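Local coordinates for protein CsoZ (Staphylococcus aureus, PDB 6FF1) that probably binds copper ions and hands them on within the cell, as a metallochaperone built on the heavy-metal-associated domain, at residues Gln20-Glu23 and Arg24-Met28; Glu57-Ile60 and Tyr61-Tyr65. One frame throughout, in Å; residues are numbered along the deposited sequence.

How the interactions relate
Interaction 1 (20-28) covers the C-terminal part of helix 15-26 and the residues just after it, and interaction 2 (57-65) the end of helix 53-62 with the turn after it; their centres lie 11 Å apart. They meet through a salt bridge, Arg24 NE to Glu59 OE2 at 2.9 Å, and through Glu63, whose OE2 packs 3.3 Å from Arg24 CB and 3.4 Å from Leu21 CD1. The two helices belong to a ferredoxin-like βαββαβ fold. The Tyr65 and Leu21 side chains lie about 7 Å and 11 Å from that of Glu13, seen to bind calcium in this protein though not on this chain here. Separately, the model's calcium ion lies about 9 Å from the Tyr65 side chain.

Interaction 1. Residues Gln20-Glu23 and Arg24-Met28; sequences QLTE and RISNM
Ser26 closes back on the carbonyl of Thr22, one helical turn earlier, through both its backbone and its side chain. Thr22 O accepts Ser26 N at 2.9 Å and Ser26 OG at 2.7 Å, and the two donors come from opposite faces of the carbonyl plane, OG tilted 35° out of it. The serine torsion explains this second bond: OG stands opposite the carbonyl carbon (chi1 -70°), which turns the hydroxyl back along the helix.

One residue on, Glu23 and Asn27 meet on the exposed side. The bond from Asn27 ND2 to Glu23 OE2 is weak at 3.3 Å, with carboxylate and amide planes turned 64° apart. A water supplies a second link, donating to Glu23 OE1 (2.9 Å) and Asn27 OD1 (2.7 Å), so both outer atoms of each flat group have a partner, one pair only through a weak bond.

Gln20 and Arg24 run side by side, Gln20 NE2 lying 3.5 Å from the aliphatic Arg24 CG; the glutamine chain bends at its second torsion, and its amide is nearly parallel to the guanidinium. Arg24 NE goes on to a salt bridge with Glu59 of helix 53-62. On the buried side, Leu21 CD1 touches Ile25 CD1 at 3.7 Å.

This apolar pair faces inward: Leu21 and Ile25 both reach Ile60 of helix 53-62, while Ile36 and Val34 of strand 31-36 receive Leu21 and Ile25 respectively.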
# COMPACT_ATOMS: atom_id res chain seq x y z
N GLN A 20 -0.87 2.31 -10.27
CA GLN A 20 -1.93 1.32 -10.12
C GLN A 20 -2.10 0.91 -8.66
O GLN A 20 -3.24 0.84 -8.17
CB GLN A 20 -1.69 0.10 -10.98
CG GLN A 20 -2.66 -1.07 -10.76
CD GLN A 20 -4.15 -0.80 -11.01
OE1 GLN A 20 -4.59 0.34 -11.27
NE2 GLN A 20 -4.95 -1.86 -10.87
N LEU A 21 -1.02 0.64 -7.97
CA LEU A 21 -1.11 0.21 -6.60
C LEU A 21 -1.58 1.34 -5.71
O LEU A 21 -2.39 1.15 -4.79
CB LEU A 21 0.22 -0.34 -6.14
CG LEU A 21 0.25 -0.88 -4.72
CD1 LEU A 21 -0.70 -2.04 -4.55
CD2 LEU A 21 1.66 -1.27 -4.34
N THR A 22 -1.11 2.57 -5.98
CA THR A 22 -1.57 3.70 -5.24
C THR A 22 -3.08 3.83 -5.33
O THR A 22 -3.76 4.08 -4.32
CB THR A 22 -0.88 4.99 -5.67
OG1 THR A 22 0.54 4.86 -5.46
CG2 THR A 22 -1.36 6.15 -4.90
N GLU A 23 -3.61 3.76 -6.53
CA GLU A 23 -5.04 3.91 -6.72
C GLU A 23 -5.82 2.79 -6.05
O GLU A 23 -6.81 3.07 -5.37
CB GLU A 23 -5.35 3.97 -8.24
CG GLU A 23 -6.79 4.19 -8.54
CD GLU A 23 -7.24 5.66 -8.51
OE1 GLU A 23 -6.54 6.51 -7.92
OE2 GLU A 23 -8.31 5.97 -9.11
N ARG A 24 -5.40 1.56 -6.23
CA ARG A 24 -6.07 0.42 -5.65
C ARG A 24 -6.09 0.51 -4.12
O ARG A 24 -7.14 0.28 -3.51
CB ARG A 24 -5.51 -0.89 -6.11
CG ARG A 24 -5.80 -1.20 -7.56
CD ARG A 24 -7.16 -1.85 -7.68
NE ARG A 24 -7.27 -3.10 -6.98
CZ ARG A 24 -8.37 -3.79 -6.85
NH1 ARG A 24 -9.48 -3.43 -7.50
NH2 ARG A 24 -8.41 -4.91 -6.16
N ILE A 25 -4.95 0.81 -3.50
CA ILE A 25 -4.95 0.94 -2.08
C ILE A 25 -5.76 2.15 -1.64
O ILE A 25 -6.61 2.06 -0.72
CB ILE A 25 -3.53 1.02 -1.53
CG1 ILE A 25 -2.78 -0.28 -1.81
CG2 ILE A 25 -3.57 1.35 -0.05
CD1 ILE A 25 -1.32 -0.21 -1.39
N SER A 26 -5.60 3.28 -2.29
CA SER A 26 -6.27 4.50 -1.89
C SER A 26 -7.79 4.32 -1.93
O SER A 26 -8.48 4.91 -1.13
CB SER A 26 -5.96 5.66 -2.83
OG SER A 26 -4.62 6.05 -2.67
N ASN A 27 -8.28 3.60 -2.89
CA ASN A 27 -9.71 3.43 -3.08
C ASN A 27 -10.37 2.40 -2.21
O ASN A 27 -11.61 2.29 -2.19
CB ASN A 27 -10.05 3.21 -4.54
CG ASN A 27 -9.78 4.49 -5.39
OD1 ASN A 27 -9.57 5.57 -4.86
ND2 ASN A 27 -9.73 4.31 -6.66
N MET A 28 -9.57 1.68 -1.41
CA MET A 28 -10.16 0.85 -0.40
C MET A 28 -10.88 1.74 0.61
O MET A 28 -10.38 2.77 1.03
CB MET A 28 -9.07 0.06 0.32
CG MET A 28 -8.41 -0.93 -0.56
SD MET A 28 -6.99 -1.70 0.28
CE MET A 28 -7.74 -2.61 1.49
O HOH W 1 -8.10 7.67 -5.72

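Interaction 2. Residues Glu57-Ile60 and Tyr61-Tyr65; sequences EKEI and YDEGY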
# COMPACT_ATOMS: atom_id res chain seq x y z
N GLU A 57 -2.17 -5.14 2.80
CA GLU A 57 -1.12 -6.05 2.39
C GLU A 57 -1.56 -7.08 1.37
O GLU A 57 -0.83 -7.43 0.47
CB GLU A 57 -0.47 -6.70 3.62
CG GLU A 57 0.22 -5.61 4.45
CD GLU A 57 0.95 -6.11 5.63
OE1 GLU A 57 0.47 -7.16 6.21
OE2 GLU A 57 2.00 -5.51 5.93
N LYS A 58 -2.80 -7.56 1.52
CA LYS A 58 -3.31 -8.50 0.56
C LYS A 58 -3.34 -7.87 -0.84
O LYS A 58 -3.04 -8.54 -1.82
CB LYS A 58 -4.68 -8.97 0.98
CG LYS A 58 -5.34 -9.88 -0.03
CD LYS A 58 -6.69 -10.44 0.41
CE LYS A 58 -7.18 -11.52 -0.54
NZ LYS A 58 -7.56 -11.00 -1.87
N GLU A 59 -3.73 -6.61 -0.93
CA GLU A 59 -3.73 -5.95 -2.24
C GLU A 59 -2.34 -5.86 -2.83
O GLU A 59 -2.14 -6.10 -4.03
CB GLU A 59 -4.34 -4.58 -2.15
CG GLU A 59 -4.37 -3.83 -3.47
CD GLU A 59 -5.17 -4.51 -4.55
OE1 GLU A 59 -6.17 -5.18 -4.26
OE2 GLU A 59 -4.91 -4.33 -5.76
N ILE A 60 -1.36 -5.58 -1.98
CA ILE A 60 0.05 -5.57 -2.42
C ILE A 60 0.42 -6.90 -3.01
O ILE A 60 1.03 -6.98 -4.06
CB ILE A 60 0.93 -5.07 -1.32
CG1 ILE A 60 0.58 -3.62 -0.98
CG2 ILE A 60 2.41 -5.22 -1.65
CD1 ILE A 60 1.21 -3.09 0.32
N TYR A 61 0.13 -7.97 -2.27
CA TYR A 61 0.42 -9.29 -2.73
C TYR A 61 -0.36 -9.68 -3.99
O TYR A 61 0.17 -10.34 -4.90
CB TYR A 61 0.19 -10.33 -1.61
CG TYR A 61 1.43 -10.54 -0.80
CD1 TYR A 61 1.84 -9.57 0.08
CD2 TYR A 61 2.22 -11.63 -0.97
CE1 TYR A 61 3.02 -9.70 0.76
CE2 TYR A 61 3.40 -11.79 -0.25
CZ TYR A 61 3.81 -10.79 0.57
OH TYR A 61 5.00 -10.85 1.26
N ASP A 62 -1.62 -9.28 -4.04
CA ASP A 62 -2.43 -9.59 -5.22
C ASP A 62 -1.90 -8.98 -6.50
O ASP A 62 -2.08 -9.53 -7.59
CB ASP A 62 -3.88 -9.16 -5.01
CG ASP A 62 -4.63 -10.06 -4.04
OD1 ASP A 62 -4.12 -11.15 -3.68
OD2 ASP A 62 -5.73 -9.64 -3.66
N GLU A 63 -1.23 -7.84 -6.36
CA GLU A 63 -0.61 -7.18 -7.51
C GLU A 63 0.76 -7.73 -7.86
O GLU A 63 1.36 -7.25 -8.83
CB GLU A 63 -0.60 -5.66 -7.30
CG GLU A 63 -1.98 -5.11 -7.21
CD GLU A 63 -2.07 -3.62 -7.34
OE1 GLU A 63 -1.15 -2.99 -7.88
OE2 GLU A 63 -3.02 -3.00 -6.83
N GLY A 64 1.26 -8.69 -7.10
CA GLY A 64 2.44 -9.40 -7.41
C GLY A 64 3.69 -9.00 -6.67
O GLY A 64 4.78 -9.43 -7.05
N TYR A 65 3.54 -8.15 -5.64
CA TYR A 65 4.69 -7.69 -4.90
C TYR A 65 4.84 -8.48 -3.61
O TYR A 65 4.04 -9.35 -3.27
CB TYR A 65 4.54 -6.18 -4.63
CG TYR A 65 4.19 -5.44 -5.91
CD1 TYR A 65 5.02 -5.48 -7.03
CD2 TYR A 65 3.00 -4.78 -6.04
CE1 TYR A 65 4.65 -4.91 -8.21
CE2 TYR A 65 2.65 -4.16 -7.19
CZ TYR A 65 3.51 -4.23 -8.28
OH TYR A 65 3.08 -3.70 -9.48
O HOH W 2 -6.88 -7.29 -2.59
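Lys58 and Asp62 form a salt bridge across one turn of the helix, Lys58 NZ lying 2.9 Å from Asp62 OD2, which accepts through its syn lone pair, on the side of OD1. The lysine chain runs extended until its last torsion, where a bend (chi4 -68°) brings the ammonium group round to the carboxylate. Asp62 OD2 also takes a hydrogen bond from a water that donates at 2.8 Å to Glu59 OE1, tying the aspartate to a second acid.

Beside this pair, Glu59 and Glu63 bring two carboxylates together, their planes 75° apart. Glu59 OE2 and Glu63 OE2 are separated by just 2.5 Å, so one of the acids probably holds a proton. Arg24 of helix 15-26, salt-bridged to Glu59 OE2, would help to offset the remaining negative charge.

Helical backbone bonds keep both pairs one turn apart: Asp62 N to Lys58 O, at 2.7 Å, and Glu63 N to Glu59 O. Gly64, where the chain leaves helical geometry, completes a Schellman motif at the end of helix 53-62: its phi is positive (102°), a value glycine adopts readily, and Tyr65 N binds Ile60 O at 3.2 Å, while Gly64 N reaches Tyr61 O at 3.0 Å. The reversal turns Tyr65 back over the helix end, its CB 3.8 Å from Ile60 CG2, the two side chains crossing at about a right angle. Glu57 O lies at the edge of the Tyr61 ring, and Tyr65 O sits 3.7 Å above the plane of that ring, over the ring centre.

From here the chain enters strand 66-68, where Tyr61 OH bonds Ile67 N. Ile60 packs inward on Ile7 and Thr9 of strand 3-10, and Tyr65 touches Gln17 of helix 15-26.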